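Local coordinates for protein D-aminoacyl-tRNA deacylase (Archaeoglobus fulgidus, PDB 1YQE) that probably hydrolyses D-aminoacyl-tRNAs to free tRNA and D-amino acids, with zinc as cofactor, and so counteracts the toxicity of D-aminoacyl-tRNA, at residues V35-L40 and D62-K67; F89-S94 and A153-G158; M138-H143 and H198-Q203. All coordinates share one frame; numbering follows the deposited sequence.

Interaction 1: residues V35-L40 and D62-K67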
loop_
_atom_site.group_PDB
_atom_site.type_symbol
_atom_site.label_atom_id
_atom_site.label_comp_id
_atom_site.label_asym_id
_atom_site.label_seq_id
_atom_site.Cartn_x
_atom_site.Cartn_y
_atom_site.Cartn_z
ATOM N N VAL A 35 24.987 -6.497 5.325
ATOM C CA VAL A 35 25.743 -5.355 4.831
ATOM C C VAL A 35 25.168 -4.110 5.482
ATOM O O VAL A 35 23.956 -4.011 5.685
ATOM C CB VAL A 35 25.632 -5.209 3.300
ATOM C CG1 VAL A 35 26.187 -6.447 2.618
ATOM C CG2 VAL A 35 24.183 -4.985 2.903
ATOM N N GLY A 36 26.038 -3.164 5.815
ATOM C CA GLY A 36 25.577 -1.946 6.452
ATOM C C GLY A 36 24.702 -2.249 7.652
ATOM O O GLY A 36 24.986 -3.162 8.429
ATOM N N GLU A 37 23.623 -1.490 7.793
ATOM C CA GLU A 37 22.697 -1.661 8.905
ATOM C C GLU A 37 21.616 -2.706 8.638
ATOM O O GLU A 37 20.743 -2.920 9.479
ATOM C CB GLU A 37 22.023 -0.322 9.216
ATOM C CG GLU A 37 21.363 0.317 7.998
ATOM C CD GLU A 37 20.546 1.550 8.343
ATOM O OE1 GLU A 37 19.553 1.413 9.088
ATOM O OE2 GLU A 37 20.896 2.653 7.869
ATOM N N PHE A 38 21.678 -3.369 7.487
ATOM C CA PHE A 38 20.655 -4.353 7.141
ATOM C C PHE A 38 21.075 -5.815 7.081
ATOM O O PHE A 38 22.259 -6.158 7.049
ATOM C CB PHE A 38 20.022 -4.009 5.786
ATOM C CG PHE A 38 19.669 -2.562 5.623
ATOM C CD1 PHE A 38 20.561 -1.679 5.020
ATOM C CD2 PHE A 38 18.441 -2.077 6.065
ATOM C CE1 PHE A 38 20.235 -0.334 4.857
ATOM C CE2 PHE A 38 18.107 -0.734 5.908
ATOM C CZ PHE A 38 19.006 0.139 5.302
ATOM N N LYS A 39 20.059 -6.669 7.059
ATOM C CA LYS A 39 20.222 -8.108 6.938
ATOM C C LYS A 39 19.488 -8.399 5.634
ATOM O O LYS A 39 18.265 -8.287 5.564
ATOM C CB LYS A 39 19.544 -8.840 8.099
ATOM C CG LYS A 39 20.144 -8.541 9.465
ATOM C CD LYS A 39 19.371 -9.224 10.587
ATOM C CE LYS A 39 19.456 -10.737 10.488
ATOM N NZ LYS A 39 20.865 -11.208 10.584
ATOM N N LEU A 40 20.236 -8.740 4.593
ATOM C CA LEU A 40 19.635 -9.012 3.297
ATOM C C LEU A 40 19.543 -10.503 3.012
ATOM O O LEU A 40 20.448 -11.263 3.348
ATOM C CB LEU A 40 20.450 -8.345 2.188
ATOM C CG LEU A 40 20.786 -6.861 2.329
ATOM C CD1 LEU A 40 21.649 -6.438 1.146
ATOM C CD2 LEU A 40 19.509 -6.030 2.393
ATOM N N ASP A 62 14.804 3.442 0.935
ATOM C CA ASP A 62 14.967 2.851 -0.388
ATOM C C ASP A 62 16.330 3.229 -0.963
ATOM O O ASP A 62 16.987 2.405 -1.607
ATOM C CB ASP A 62 13.854 3.299 -1.348
ATOM C CG ASP A 62 13.699 4.809 -1.412
ATOM O OD1 ASP A 62 13.197 5.309 -2.444
ATOM O OD2 ASP A 62 14.063 5.495 -0.431
ATOM N N GLU A 63 16.753 4.471 -0.723
ATOM C CA GLU A 63 18.047 4.947 -1.206
ATOM C C GLU A 63 19.168 4.192 -0.506
ATOM O O GLU A 63 20.173 3.842 -1.124
ATOM C CB GLU A 63 18.219 6.446 -0.933
ATOM C CG GLU A 63 17.136 7.338 -1.512
ATOM C CD GLU A 63 17.397 8.812 -1.247
ATOM O OE1 GLU A 63 17.772 9.163 -0.106
ATOM O OE2 GLU A 63 17.218 9.624 -2.182
ATOM N N LYS A 64 18.993 3.956 0.793
ATOM C CA LYS A 64 19.983 3.244 1.593
ATOM C C LYS A 64 20.161 1.801 1.122
ATOM O O LYS A 64 21.286 1.315 0.976
ATOM C CB LYS A 64 19.563 3.249 3.065
ATOM C CG LYS A 64 19.444 4.640 3.661
ATOM C CD LYS A 64 18.942 4.598 5.089
ATOM C CE LYS A 64 18.847 6.003 5.664
ATOM N NZ LYS A 64 18.388 5.995 7.079
ATOM N N LEU A 65 19.047 1.119 0.890
ATOM C CA LEU A 65 19.092 -0.267 0.444
ATOM C C LEU A 65 19.593 -0.406 -0.991
ATOM O O LEU A 65 20.233 -1.404 -1.336
ATOM C CB LEU A 65 17.703 -0.902 0.574
ATOM C CG LEU A 65 17.242 -1.217 1.998
ATOM C CD1 LEU A 65 15.723 -1.380 2.044
ATOM C CD2 LEU A 65 17.933 -2.480 2.482
ATOM N N ALA A 66 19.312 0.594 -1.820
ATOM C CA ALA A 66 19.716 0.568 -3.227
ATOM C C ALA A 66 21.229 0.603 -3.423
ATOM O O ALA A 66 21.723 0.475 -4.543
ATOM C CB ALA A 66 19.068 1.718 -3.975
ATOM N N LYS A 67 21.964 0.786 -2.334
ATOM C CA LYS A 67 23.414 0.810 -2.412
ATOM C C LYS A 67 23.936 -0.620 -2.533
ATOM O O LYS A 67 24.991 -0.860 -3.118
ATOM C CB LYS A 67 23.995 1.465 -1.155
ATOM C CG LYS A 67 25.512 1.411 -1.053
ATOM C CD LYS A 67 25.987 2.011 0.264
ATOM C CE LYS A 67 27.468 1.752 0.505
ATOM N NZ LYS A 67 27.899 2.266 1.845
#
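F38 and L65 mark the nearest approach of the two backbones, with F38 CA and L65 CA 8.0 Å apart, so side chains alone bridge the space between the hairpin and the helix. V35 to F38 form a type II' turn with G36 at its second position. It joins strands 31-35 and 38-42. F38 N donates to V35 O within it, and the return bond from V35 N is weak.

The ring of F38 carries the contact. Methyl CD2 of L65 sits over its centre, 3.5 Å from the ring centroid and only 9° off the ring normal. This is a CH-pi contact to the full face: all six ring carbons of F38 lie 3.6 to 4.0 Å from L65 CD2. The chi1 of F38, -45°, sets its CG beside the backbone N, which brings the ring against the helix. K64 CB comes to the rim of the ring, 3.9 Å from F38 CZ and near the ring plane. On the opposite face lies CG of E37. L65 CD2 also touches L40 CD2 at 3.9 Å, the two leucines passing in opposite directions.

E37 and K64 lie at the outer edge of the contact. E37 OE2 is 4.3 Å from K64 NZ, beyond a salt bridge, and K64 CD is nearer to that oxygen than its amine is. K64 NZ has a further weak, long ion pair with E53. L65 reaches on to L7, V9 and A49, so helix 61-65 packs on one face of the large mixed sheet.

The contact therefore rests on dispersion and CH-pi attraction around one ring. The loose charges at its edge probably add a little attraction, and the lysine may offset the two nearby glutamates, E37 and E53.

Interaction 2: residues F89-S94 and A153-G158; sequences FTVHVS and AFYEIG
H92 and F154 pair across the two strands, their ring planes near parallel but slid apart, so that the rings barely overlap. The planes are 23° apart and the centroids 5.1 Å from each other. The close touch is H92 CE1 against F154 CB, at 3.4 Å. With chi1 at 82°, the H92 ring is tucked between its own backbone N and carbonyl carbon, and its end comes nearer the partner strand. The carboxylate of E156 comes to the edge of this ring. E156 OE2 is 3.3 Å from H92 CE1, and the two planes stand 76° apart. T90 OG1 lies 3.4 Å from E156 OE1, while its stronger partner is E139. A water joins this group: it donates to T90 OG1 and F154 O and is 2.6 Å from H92 ND1.

The strands are antiparallel members of the mixed eight-stranded sheet. T90 with E156 and H92 with F154 are the hydrogen-bonded pairs. The bond from F154 N to H92 O is short, at 2.7 Å. F89 with I157 and V91 with Y155 are the non-hydrogen-bonded pairs, and their side chains fill the other face.

On the face of V91 and Y155, these two lie side by side and point the same way, with V91 CG2 4.2 Å from Y155 CD2. I157 CG1 comes to the edge of the F89 ring. Helices 114-125 and 167-182 cover these residues, and Y120 meets Y155 edge to face. On the face of H92 and E156, F154 stacks on F76, and E156 forms part of the pocket that holds pyrophosphate.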
loop_
_atom_site.group_PDB
_atom_site.type_symbol
_atom_site.label_atom_id
_atom_site.label_comp_id
_atom_site.label_asym_id
_atom_site.label_seq_id
_atom_site.Cartn_x
_atom_site.Cartn_y
_atom_site.Cartn_z
ATOM N N PHE A 89 -6.598 -7.643 7.343
ATOM C CA PHE A 89 -5.442 -7.653 6.455
ATOM C C PHE A 89 -5.598 -6.287 5.789
ATOM O O PHE A 89 -6.678 -5.974 5.299
ATOM C CB PHE A 89 -5.578 -8.738 5.382
ATOM C CG PHE A 89 -5.446 -10.138 5.902
ATOM C CD1 PHE A 89 -4.243 -10.585 6.436
ATOM C CD2 PHE A 89 -6.517 -11.023 5.826
ATOM C CE1 PHE A 89 -4.101 -11.898 6.888
ATOM C CE2 PHE A 89 -6.387 -12.340 6.274
ATOM C CZ PHE A 89 -5.176 -12.775 6.805
ATOM N N THR A 90 -4.558 -5.463 5.774
ATOM C CA THR A 90 -4.710 -4.162 5.136
ATOM C C THR A 90 -3.625 -3.837 4.125
ATOM O O THR A 90 -2.565 -4.465 4.090
ATOM C CB THR A 90 -4.746 -3.008 6.168
ATOM O OG1 THR A 90 -3.435 -2.813 6.714
ATOM C CG2 THR A 90 -5.723 -3.324 7.297
ATOM N N VAL A 91 -3.932 -2.855 3.287
ATOM C CA VAL A 91 -3.018 -2.357 2.275
ATOM C C VAL A 91 -3.170 -0.843 2.232
ATOM O O VAL A 91 -4.286 -0.315 2.318
ATOM C CB VAL A 91 -3.341 -2.922 0.872
ATOM C CG1 VAL A 91 -2.467 -2.245 -0.179
ATOM C CG2 VAL A 91 -3.100 -4.424 0.849
ATOM N N HIS A 92 -2.043 -0.148 2.131
ATOM C CA HIS A 92 -2.051 1.304 2.037
ATOM C C HIS A 92 -0.669 1.786 1.638
ATOM O O HIS A 92 0.317 1.053 1.752
ATOM C CB HIS A 92 -2.439 1.957 3.370
ATOM C CG HIS A 92 -1.306 2.077 4.347
ATOM N ND1 HIS A 92 -0.947 1.060 5.205
ATOM C CD2 HIS A 92 -0.465 3.107 4.614
ATOM C CE1 HIS A 92 0.064 1.457 5.959
ATOM N NE2 HIS A 92 0.376 2.695 5.620
ATOM N N VAL A 93 -0.606 3.019 1.153
ATOM C CA VAL A 93 0.660 3.622 0.772
ATOM C C VAL A 93 0.889 4.740 1.782
ATOM O O VAL A 93 -0.047 5.440 2.162
ATOM C CB VAL A 93 0.599 4.195 -0.657
ATOM C CG1 VAL A 93 1.895 4.912 -0.989
ATOM C CG2 VAL A 93 0.367 3.064 -1.653
ATOM N N SER A 94 2.125 4.886 2.237
ATOM C CA SER A 94 2.459 5.913 3.215
ATOM C C SER A 94 2.478 7.311 2.595
ATOM O O SER A 94 2.624 7.470 1.377
ATOM C CB SER A 94 3.807 5.580 3.870
ATOM O OG SER A 94 4.792 5.261 2.903
ATOM N N ALA A 153 4.290 0.083 -0.988
ATOM C CA ALA A 153 3.017 -0.040 -0.287
ATOM C C ALA A 153 3.245 -0.879 0.961
ATOM O O ALA A 153 4.246 -1.598 1.060
ATOM C CB ALA A 153 1.961 -0.701 -1.189
ATOM N N PHE A 154 2.329 -0.767 1.919
ATOM C CA PHE A 154 2.408 -1.523 3.159
ATOM C C PHE A 154 1.358 -2.630 3.152
ATOM O O PHE A 154 0.183 -2.383 2.874
ATOM C CB PHE A 154 2.164 -0.616 4.371
ATOM C CG PHE A 154 3.378 0.153 4.808
ATOM C CD1 PHE A 154 3.906 1.162 4.009
ATOM C CD2 PHE A 154 3.992 -0.133 6.021
ATOM C CE1 PHE A 154 5.035 1.876 4.420
ATOM C CE2 PHE A 154 5.114 0.572 6.437
ATOM C CZ PHE A 154 5.637 1.580 5.633
ATOM N N TYR A 155 1.804 -3.844 3.449
ATOM C CA TYR A 155 0.946 -5.023 3.502
ATOM C C TYR A 155 0.990 -5.442 4.960
ATOM O O TYR A 155 2.029 -5.875 5.451
ATOM C CB TYR A 155 1.519 -6.101 2.581
ATOM C CG TYR A 155 1.713 -5.594 1.168
ATOM C CD1 TYR A 155 2.799 -4.776 0.834
ATOM C CD2 TYR A 155 0.770 -5.865 0.183
ATOM C CE1 TYR A 155 2.929 -4.238 -0.455
ATOM C CE2 TYR A 155 0.887 -5.341 -1.092
ATOM C CZ TYR A 155 1.965 -4.528 -1.410
ATOM O OH TYR A 155 2.051 -4.014 -2.682
ATOM N N GLU A 156 -0.139 -5.312 5.653
ATOM C CA GLU A 156 -0.160 -5.593 7.078
ATOM C C GLU A 156 -1.214 -6.564 7.595
ATOM O O GLU A 156 -2.121 -6.981 6.873
ATOM C CB GLU A 156 -0.307 -4.265 7.829
ATOM C CG GLU A 156 0.514 -3.134 7.221
ATOM C CD GLU A 156 0.291 -1.792 7.896
ATOM O OE1 GLU A 156 -0.824 -1.548 8.413
ATOM O OE2 GLU A 156 1.230 -0.973 7.897
ATOM N N ILE A 157 -1.067 -6.890 8.876
ATOM C CA ILE A 157 -1.968 -7.773 9.602
ATOM C C ILE A 157 -2.382 -7.004 10.851
ATOM O O ILE A 157 -1.517 -6.578 11.623
ATOM C CB ILE A 157 -1.256 -9.057 10.061
ATOM C CG1 ILE A 157 -0.745 -9.832 8.849
ATOM C CG2 ILE A 157 -2.206 -9.916 10.882
ATOM C CD1 ILE A 157 0.034 -11.080 9.220
ATOM N N GLY A 158 -3.659 -6.773 11.038
ATOM C CA GLY A 158 -3.975 -6.471 12.424
ATOM C C GLY A 158 -5.234 -7.068 13.033
ATOM O O GLY A 158 -5.812 -8.027 12.522
HETATM O O HOH W 1 -2.306 -7.493 4.086
HETATM O O HOH W 2 -1.543 -1.482 5.204
#

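Interaction 3: residues M138-H143 and H198-Q203. With POP (pyrophosphate 2-), chain B.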
loop_
_atom_site.group_PDB
_atom_site.type_symbol
_atom_site.label_atom_id
_atom_site.label_comp_id
_atom_site.label_asym_id
_atom_site.label_seq_id
_atom_site.Cartn_x
_atom_site.Cartn_y
_atom_site.Cartn_z
ATOM N N MET A 138 -8.853 -1.761 2.740
ATOM C CA MET A 138 -7.825 -0.829 2.336
ATOM C C MET A 138 -7.742 0.148 3.497
ATOM O O MET A 138 -8.641 0.199 4.343
ATOM C CB MET A 138 -8.253 -0.057 1.090
ATOM C CG MET A 138 -8.203 -0.835 -0.205
ATOM S SD MET A 138 -6.522 -1.308 -0.638
ATOM C CE MET A 138 -5.830 0.282 -1.107
ATOM N N GLU A 139 -6.642 0.888 3.550
ATOM C CA GLU A 139 -6.455 1.932 4.544
ATOM C C GLU A 139 -6.126 3.132 3.677
ATOM O O GLU A 139 -5.461 2.989 2.651
ATOM C CB GLU A 139 -5.269 1.647 5.460
ATOM C CG GLU A 139 -5.551 0.746 6.638
ATOM C CD GLU A 139 -4.339 0.603 7.535
ATOM O OE1 GLU A 139 -3.874 1.634 8.067
ATOM O OE2 GLU A 139 -3.844 -0.533 7.705
ATOM N N VAL A 140 -6.604 4.309 4.057
ATOM C CA VAL A 140 -6.299 5.500 3.281
ATOM C C VAL A 140 -4.813 5.787 3.446
ATOM O O VAL A 140 -4.141 5.170 4.276
ATOM C CB VAL A 140 -7.097 6.719 3.787
ATOM C CG1 VAL A 140 -8.582 6.501 3.549
ATOM C CG2 VAL A 140 -6.815 6.938 5.266
ATOM N N THR A 141 -4.295 6.712 2.647
ATOM C CA THR A 141 -2.895 7.096 2.743
ATOM C C THR A 141 -2.696 7.810 4.074
ATOM O O THR A 141 -3.452 8.716 4.411
ATOM C CB THR A 141 -2.507 8.055 1.607
ATOM O OG1 THR A 141 -2.578 7.356 0.359
ATOM C CG2 THR A 141 -1.104 8.596 1.807
ATOM N N HIS A 142 -1.697 7.382 4.835
ATOM C CA HIS A 142 -1.397 7.993 6.124
ATOM C C HIS A 142 -0.098 7.453 6.706
ATOM O O HIS A 142 0.368 6.378 6.327
ATOM C CB HIS A 142 -2.527 7.738 7.119
ATOM C CG HIS A 142 -2.657 6.305 7.525
ATOM N ND1 HIS A 142 -2.587 5.895 8.838
ATOM C CD2 HIS A 142 -2.836 5.183 6.788
ATOM C CE1 HIS A 142 -2.714 4.580 8.893
ATOM N NE2 HIS A 142 -2.866 4.124 7.662
ATOM N N HIS A 143 0.470 8.222 7.635
ATOM C CA HIS A 143 1.709 7.884 8.321
ATOM C C HIS A 143 2.933 7.806 7.422
ATOM O O HIS A 143 2.822 7.729 6.198
ATOM C CB HIS A 143 1.540 6.566 9.087
ATOM C CG HIS A 143 0.639 6.675 10.280
ATOM N ND1 HIS A 143 0.389 5.617 11.126
ATOM C CD2 HIS A 143 -0.067 7.723 10.771
ATOM C CE1 HIS A 143 -0.430 6.007 12.087
ATOM N NE2 HIS A 143 -0.722 7.280 11.895
ATOM N N HIS A 198 -11.390 6.294 7.368
ATOM C CA HIS A 198 -10.032 5.752 7.327
ATOM C C HIS A 198 -9.841 4.371 6.701
ATOM O O HIS A 198 -8.738 4.044 6.254
ATOM C CB HIS A 198 -9.409 5.767 8.732
ATOM C CG HIS A 198 -10.123 4.904 9.725
ATOM N ND1 HIS A 198 -11.441 5.104 10.077
ATOM C CD2 HIS A 198 -9.696 3.845 10.453
ATOM C CE1 HIS A 198 -11.796 4.206 10.978
ATOM N NE2 HIS A 198 -10.755 3.429 11.223
ATOM N N TYR A 199 -10.890 3.555 6.672
ATOM C CA TYR A 199 -10.775 2.228 6.068
ATOM C C TYR A 199 -11.322 2.183 4.639
ATOM O O TYR A 199 -11.562 1.104 4.091
ATOM C CB TYR A 199 -11.468 1.163 6.928
ATOM C CG TYR A 199 -10.667 0.738 8.145
ATOM C CD1 TYR A 199 -9.291 0.511 8.055
ATOM C CD2 TYR A 199 -11.288 0.529 9.378
ATOM C CE1 TYR A 199 -8.552 0.086 9.162
ATOM C CE2 TYR A 199 -10.558 0.103 10.496
ATOM C CZ TYR A 199 -9.191 -0.117 10.379
ATOM O OH TYR A 199 -8.464 -0.531 11.479
ATOM N N ALA A 200 -11.524 3.359 4.051
ATOM C CA ALA A 200 -12.004 3.487 2.670
ATOM C C ALA A 200 -12.897 2.344 2.189
ATOM O O ALA A 200 -12.467 1.506 1.397
ATOM C CB ALA A 200 -10.809 3.628 1.735
ATOM N N PRO A 201 -14.157 2.306 2.651
ATOM C CA PRO A 201 -15.133 1.270 2.283
ATOM C C PRO A 201 -15.375 1.139 0.777
ATOM O O PRO A 201 -15.319 0.036 0.221
ATOM C CB PRO A 201 -16.402 1.710 3.017
ATOM C CG PRO A 201 -15.886 2.494 4.177
ATOM C CD PRO A 201 -14.757 3.285 3.573
ATOM N N ARG A 202 -15.653 2.259 0.118
ATOM C CA ARG A 202 -15.910 2.240 -1.320
ATOM C C ARG A 202 -14.680 1.731 -2.065
ATOM O O ARG A 202 -14.777 0.824 -2.897
ATOM C CB ARG A 202 -16.275 3.643 -1.831
ATOM C CG ARG A 202 -17.505 4.292 -1.178
ATOM C CD ARG A 202 -18.814 3.595 -1.549
ATOM N NE ARG A 202 -18.995 2.329 -0.844
ATOM C CZ ARG A 202 -19.202 2.222 0.465
ATOM N NH1 ARG A 202 -19.258 3.308 1.227
ATOM N NH2 ARG A 202 -19.348 1.027 1.017
ATOM N N GLN A 203 -13.523 2.311 -1.759
ATOM C CA GLN A 203 -12.276 1.912 -2.411
ATOM C C GLN A 203 -11.954 0.434 -2.188
ATOM O O GLN A 203 -11.420 -0.230 -3.073
ATOM C CB GLN A 203 -11.114 2.784 -1.924
ATOM C CG GLN A 203 -11.252 4.257 -2.298
ATOM C CD GLN A 203 -11.889 5.086 -1.197
ATOM O OE1 GLN A 203 -12.884 4.685 -0.597
ATOM N NE2 GLN A 203 -11.316 6.256 -0.934
HETATM P P1 POP B . 2.600 1.234 13.933
HETATM O O1 POP B . 1.910 0.998 15.267
HETATM O O2 POP B . 3.872 0.379 13.888
HETATM O O3 POP B . 3.009 2.690 13.769
HETATM O O POP B . 1.664 0.723 12.658
HETATM P P2 POP B . 0.328 1.533 12.091
HETATM O O4 POP B . -0.029 2.742 12.913
HETATM O O5 POP B . -0.833 0.595 12.051
HETATM O O6 POP B . 0.740 1.893 10.577
#
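V140 N donates to H198 O at 3.1 Å, with a fairly straight N-H...O angle of 161°. This is the one hydrogen bond between the two segments. Both methyls of V140 close round the same oxygen, V140 CG2 at 3.6 Å from H198 O. V140 CG1 then touches A200 CB at 4.1 Å. E139 runs alongside Y199, and its CG meets the edge of the Y199 ring, in plane, 4.0 Å from Y199 CE1. The carboxylate of E139 stands nearly perpendicular to that ring, at 88°.

The next shell fixes these groups. The H198 ring lies against one face of Y199, with its CD2 over the centre. Y199 OH is held by D84 and H80. E139 OE2 bonds to T90. E139 OE1 accepts from H142 NE2 at 2.7 Å on its anti side, in a bent bond (138° at the hydrogen) tilted out of the carboxylate plane. E139 is thus gripped at both oxygens, which should limit the rotation of its carboxylate. H142 ND1 in turn lies over the face of the H143 ring.

The start of helix 201-209 packs on the M138-V140 end of the loop, away from the pyrophosphate. H143, at the other end, turns its ring edge to the ligand, with H143 CE1 3.4 Å from O4 of the pyrophosphate. R54, R79 and S81 hydrogen-bond to the same ligand. The loop after strand 135-138 thus carries a histidine-carboxylate pair beside an anion pocket.

Interactions 2 and 3 touch, with centres about 10 Å apart. T90 OG1 lies 2.5 Å from E139 OE2, a probable hydrogen bond, and V91 O is 2.9 Å from E139 N. Strand 88-92 thus ties the loop of interaction 3 to the sheet. The two contacts share the pyrophosphate pocket: E156 comes from interaction 2, its side chain about 4 Å from the ligand, and H143 from interaction 3. Interaction 1 is remote. Its centre is about 22 Å from that of interaction 2 and 30 Å from that of interaction 3. It reaches the same eight-stranded sheet as interaction 2, but near the other end of the strand order.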